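Thermotoga maritima TmcAL (Thermotoga maritima, PDB 5Y0T) belongs to the HIGH nucleotidyl transferase family of the HUP clan and holds adenosine-5'-rp-alpha-thio-triphosphate in a pocket at the end of its parallel strands. Local coordinates at residues Thr97-Gly102 with Ser184-His189. Residues are numbered along the deposited sequence; the frame is centred on the assembly and turned at random.
Sequences TDVVFG and SNIRFH. With TAT (adenosine-5'-rp-alpha-thio-triphosphate), chain E.
Asp98 and Arg187 meet because both CG atoms stand opposite their own carbonyl carbons (chi1 -66° and -68°) and the arginine then bends at chi3 (-61°), bringing its guanidinium side-on to the carboxylate. Arg187 NE donates almost straight to Asp98 OD2 at 3.0 Å, although it meets that oxygen from above the carboxylate plane; Arg187 NH2 reaches Asp98 OD1 on the syn side at 2.9 Å, completing the salt bridge. The anti lone pair of Asp98 OD2 takes His189 NE2 at 2.7 Å, while Thr97 OG1 binds Asp98 OD1 from the same face as Arg187 NH2. The backbones beside this network pair in parallel, Asp98 with Arg187 (CA to CA 4.6 Å), Val99 with Phe188 and Val100 with His189. Their ladder is Arg187 N to Thr97 O, Val99 N to Arg187 O, His189 N to Val99 O and Phe101 N to His189 O. A water donates to the loop carbonyls Thr97 O and Asn185 O, just before the two strands begin, and lies over the guanidinium face. Val99 and Phe188 share the opposite face of the sheet, with Ile186 beside them, in an apolar contact: Val99 CB approaches Phe188 CE2 at 3.7 Å, Val99 CG2 touches Ile186 CG2 at 3.6 Å, and helix 167-182 packs on Phe188. Helix 15-28 lies on the side of Asp98, Val100 and His189. At the far end, Gly102 N donates to O3' of adenosine-5'-rp-alpha-thio-triphosphate at 3.0 Å, consistent with the nucleotide site at the C-terminal strand ends of a HUP-type Rossmann-like fold. Each oxygen of the buried Asp98 carboxylate takes two donors, consistent with a group held in its rotation and probably kept negatively charged.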
ATOM      1  N   THR A  97      26.715 -29.957 -11.091  1.00 15.98           N
ATOM      2  CA  THR A  97      26.572 -31.152 -11.928  1.00 22.46           C
ATOM      3  C   THR A  97      25.401 -32.079 -11.601  1.00 25.85           C
ATOM      4  O   THR A  97      24.960 -32.856 -12.459  1.00 21.56           O
ATOM      5  CB  THR A  97      27.855 -31.998 -11.868  1.00 19.65           C
ATOM      6  OG1 THR A  97      28.091 -32.393 -10.513  1.00 18.99           O
ATOM      7  CG2 THR A  97      29.048 -31.187 -12.377  1.00 23.94           C
ATOM      8  N   ASP A  98      24.873 -31.949 -10.385  1.00 20.17           N
ATOM      9  CA  ASP A  98      23.871 -32.852  -9.838  1.00 24.83           C
ATOM     10  C   ASP A  98      22.895 -32.086  -8.978  1.00 20.39           C
ATOM     11  O   ASP A  98      23.295 -31.269  -8.158  1.00 19.89           O
ATOM     12  CB  ASP A  98      24.491 -33.961  -8.974  1.00 18.64           C
ATOM     13  CG  ASP A  98      25.353 -34.925  -9.759  1.00 24.77           C
ATOM     14  OD1 ASP A  98      26.560 -34.643  -9.929  1.00 22.04           O
ATOM     15  OD2 ASP A  98      24.830 -35.983 -10.176  1.00 20.90           O
ATOM     16  N   VAL A  99      21.616 -32.382  -9.142  1.00 19.86           N
ATOM     17  CA  VAL A  99      20.592 -31.824  -8.268  1.00 16.71           C
ATOM     18  C   VAL A  99      19.760 -32.956  -7.679  1.00 23.99           C
ATOM     19  O   VAL A  99      19.365 -33.883  -8.393  1.00 25.39           O
ATOM     20  CB  VAL A  99      19.677 -30.825  -9.024  1.00 17.25           C
ATOM     21  CG1 VAL A  99      18.423 -30.518  -8.207  1.00 20.65           C
ATOM     22  CG2 VAL A  99      20.446 -29.543  -9.336  1.00 15.03           C
ATOM     23  N   VAL A 100      19.531 -32.889  -6.372  1.00 22.25           N
ATOM     24  CA  VAL A 100      18.762 -33.890  -5.644  1.00 22.13           C
ATOM     25  C   VAL A 100      17.541 -33.246  -4.989  1.00 19.58           C
ATOM     26  O   VAL A 100      17.682 -32.281  -4.234  1.00 19.33           O
ATOM     27  CB  VAL A 100      19.604 -34.560  -4.537  1.00 20.23           C
ATOM     28  CG1 VAL A 100      18.774 -35.590  -3.794  1.00 19.81           C
ATOM     29  CG2 VAL A 100      20.866 -35.198  -5.119  1.00 18.01           C
ATOM     30  N   PHE A 101      16.351 -33.771  -5.258  1.00 21.69           N
ATOM     31  CA  PHE A 101      15.161 -33.247  -4.588  1.00 20.05           C
ATOM     32  C   PHE A 101      14.400 -34.359  -3.880  1.00 20.61           C
ATOM     33  O   PHE A 101      14.424 -35.499  -4.326  1.00 19.67           O
ATOM     34  CB  PHE A 101      14.239 -32.523  -5.584  1.00 21.11           C
ATOM     35  CG  PHE A 101      13.858 -33.355  -6.794  1.00 18.82           C
ATOM     36  CD1 PHE A 101      14.551 -33.214  -7.992  1.00 23.32           C
ATOM     37  CD2 PHE A 101      12.790 -34.236  -6.746  1.00 17.61           C
ATOM     38  CE1 PHE A 101      14.207 -33.972  -9.105  1.00 24.42           C
ATOM     39  CE2 PHE A 101      12.440 -34.990  -7.855  1.00 21.81           C
ATOM     40  CZ  PHE A 101      13.156 -34.854  -9.035  1.00 20.02           C
ATOM     41  N   GLY A 102      13.716 -34.015  -2.789  1.00 22.09           N
ATOM     42  CA  GLY A 102      12.879 -34.963  -2.082  1.00 22.93           C
ATOM     43  C   GLY A 102      11.656 -35.299  -2.911  1.00 27.44           C
ATOM     44  O   GLY A 102      11.110 -34.436  -3.604  1.00 25.30           O
ATOM     45  N   SER A 184      20.287 -27.682 -20.045  1.00 26.41           N
ATOM     46  CA  SER A 184      21.231 -27.983 -18.975  1.00 23.89           C
ATOM     47  C   SER A 184      21.669 -29.455 -18.979  1.00 25.57           C
ATOM     48  O   SER A 184      20.894 -30.340 -19.329  1.00 30.00           O
ATOM     49  CB  SER A 184      20.612 -27.633 -17.621  1.00 27.01           C
ATOM     50  OG  SER A 184      21.395 -28.147 -16.559  1.00 24.17           O
ATOM     51  N   ASN A 185      22.913 -29.704 -18.580  1.00 23.39           N
ATOM     52  CA  ASN A 185      23.433 -31.068 -18.459  1.00 30.42           C
ATOM     53  C   ASN A 185      23.340 -31.629 -17.039  1.00 25.70           C
ATOM     54  O   ASN A 185      23.867 -32.707 -16.744  1.00 25.66           O
ATOM     55  CB  ASN A 185      24.884 -31.125 -18.947  1.00 37.41           C
ATOM     56  CG  ASN A 185      24.976 -31.153 -20.460  1.00 51.97           C
ATOM     57  OD1 ASN A 185      23.999 -31.472 -21.140  1.00 55.99           O
ATOM     58  ND2 ASN A 185      26.147 -30.825 -20.996  1.00 62.01           N
ATOM     59  N   ILE A 186      22.706 -30.881 -16.150  1.00 20.55           N
ATOM     60  CA  ILE A 186      22.561 -31.323 -14.760  1.00 21.29           C
ATOM     61  C   ILE A 186      21.900 -32.704 -14.650  1.00 24.87           C
ATOM     62  O   ILE A 186      20.910 -32.990 -15.335  1.00 23.65           O
ATOM     63  CB  ILE A 186      21.752 -30.287 -13.938  1.00 25.54           C
ATOM     64  CG1 ILE A 186      22.585 -29.014 -13.719  1.00 24.98           C
ATOM     65  CG2 ILE A 186      21.304 -30.885 -12.598  1.00 21.46           C
ATOM     66  CD1 ILE A 186      21.792 -27.836 -13.122  1.00 20.77           C
ATOM     67  N   ARG A 187      22.479 -33.574 -13.819  1.00 23.20           N
ATOM     68  CA  ARG A 187      21.867 -34.861 -13.498  1.00 26.26           C
ATOM     69  C   ARG A 187      20.924 -34.713 -12.306  1.00 28.71           C
ATOM     70  O   ARG A 187      21.335 -34.208 -11.262  1.00 27.82           O
ATOM     71  CB  ARG A 187      22.936 -35.912 -13.184  1.00 23.89           C
ATOM     72  CG  ARG A 187      23.795 -36.312 -14.379  1.00 29.83           C
ATOM     73  CD  ARG A 187      24.917 -37.250 -13.949  1.00 34.60           C
ATOM     74  NE  ARG A 187      25.811 -36.616 -12.980  1.00 32.19           N
ATOM     75  CZ  ARG A 187      27.060 -36.250 -13.242  1.00 31.22           C
ATOM     76  NH1 ARG A 187      27.581 -36.485 -14.440  1.00 34.88           N
ATOM     77  NH2 ARG A 187      27.801 -35.689 -12.298  1.00 27.18           N
ATOM     78  N   PHE A 188      19.673 -35.151 -12.461  1.00 23.69           N
ATOM     79  CA  PHE A 188      18.677 -35.042 -11.389  1.00 23.64           C
ATOM     80  C   PHE A 188      18.494 -36.369 -10.652  1.00 22.12           C
ATOM     81  O   PHE A 188      18.628 -37.443 -11.239  1.00 20.64           O
ATOM     82  CB  PHE A 188      17.327 -34.537 -11.944  1.00 19.19           C
ATOM     83  CG  PHE A 188      17.349 -33.072 -12.303  1.00 23.88           C
ATOM     84  CD1 PHE A 188      17.750 -32.660 -13.566  1.00 25.48           C
ATOM     85  CD2 PHE A 188      17.035 -32.114 -11.358  1.00 20.69           C
ATOM     86  CE1 PHE A 188      17.800 -31.312 -13.886  1.00 26.83           C
ATOM     87  CE2 PHE A 188      17.083 -30.754 -11.662  1.00 24.04           C
ATOM     88  CZ  PHE A 188      17.461 -30.351 -12.923  1.00 24.84           C
ATOM     89  N   HIS A 189      18.250 -36.285  -9.350  1.00 19.09           N
ATOM     90  CA  HIS A 189      18.097 -37.477  -8.507  1.00 19.97           C
ATOM     91  C   HIS A 189      16.953 -37.232  -7.539  1.00 21.68           C
ATOM     92  O   HIS A 189      16.758 -36.109  -7.111  1.00 20.74           O
ATOM     93  CB  HIS A 189      19.353 -37.776  -7.691  1.00 24.10           C
ATOM     94  CG  HIS A 189      20.625 -37.728  -8.474  1.00 27.95           C
ATOM     95  ND1 HIS A 189      21.309 -38.864  -8.843  1.00 30.08           N
ATOM     96  CD2 HIS A 189      21.351 -36.680  -8.936  1.00 26.99           C
ATOM     97  CE1 HIS A 189      22.398 -38.521  -9.510  1.00 34.20           C
ATOM     98  NE2 HIS A 189      22.441 -37.202  -9.590  1.00 27.76           N
TER
HETATM   99  N1  TAT E1001      12.207 -36.115   4.013  1.00 28.55           N
HETATM  100  C2  TAT E1001      13.027 -36.015   2.950  1.00 34.70           C
HETATM  101  N3  TAT E1001      13.241 -34.867   2.283  1.00 26.98           N
HETATM  102  C4  TAT E1001      12.623 -33.724   2.664  1.00 27.16           C
HETATM  103  C5  TAT E1001      11.728 -33.746   3.826  1.00 26.03           C
HETATM  104  C6  TAT E1001      11.540 -35.051   4.502  1.00 31.15           C
HETATM  105  N6  TAT E1001      10.727 -35.167   5.580  1.00 28.54           N
HETATM  106  N7  TAT E1001      11.266 -32.488   3.986  1.00 26.40           N
HETATM  107  C8  TAT E1001      11.824 -31.716   3.017  1.00 24.55           C
HETATM  108  N9  TAT E1001      12.631 -32.459   2.234  1.00 24.46           N
HETATM  109  PA  TAT E1001      11.995 -27.139   1.170  1.00 28.39           P
HETATM  110  PB  TAT E1001       9.408 -28.444   1.666  1.00 30.16           P
HETATM  111  PG  TAT E1001       7.716 -29.088   3.919  1.00 31.84           P
HETATM  112  C1' TAT E1001      13.398 -31.973   1.065  1.00 22.95           C
HETATM  113  O1A TAT E1001       8.119 -29.547   5.310  1.00 22.08           O
HETATM  114  O1B TAT E1001       8.253 -27.668   1.109  1.00 30.80           O
HETATM  115  S1G TAT E1001      11.683 -26.740  -0.708  1.00 25.90           S
HETATM  116  C2' TAT E1001      12.446 -31.365   0.036  1.00 23.37           C
HETATM  117  O2' TAT E1001      11.790 -32.366  -0.743  1.00 23.77           O
HETATM  118  O2A TAT E1001      12.742 -26.110   2.002  1.00 26.72           O
HETATM  119  O2B TAT E1001       9.850 -29.706   0.970  1.00 31.16           O
HETATM  120  O2G TAT E1001       6.955 -27.776   3.934  1.00 27.29           O
HETATM  121  C3' TAT E1001      13.383 -30.489  -0.766  1.00 25.16           C
HETATM  122  O3' TAT E1001      14.052 -31.249  -1.791  1.00 21.31           O
HETATM  123  O3A TAT E1001      10.623 -27.427   1.973  1.00 30.75           O
HETATM  124  O3B TAT E1001       9.141 -28.766   3.232  1.00 30.60           O
HETATM  125  O3G TAT E1001       7.091 -30.132   3.026  1.00 31.46           O
HETATM  126  C4' TAT E1001      14.404 -30.040   0.275  1.00 27.29           C
HETATM  127  O4' TAT E1001      14.283 -30.912   1.406  1.00 22.68           O
HETATM  128  C5' TAT E1001      14.151 -28.602   0.740  1.00 20.23           C
HETATM  129  O5' TAT E1001      12.815 -28.521   1.237  1.00 24.99           O
HETATM  130  O   HOH W   1      26.034 -33.212 -14.883  1.00 30.57           O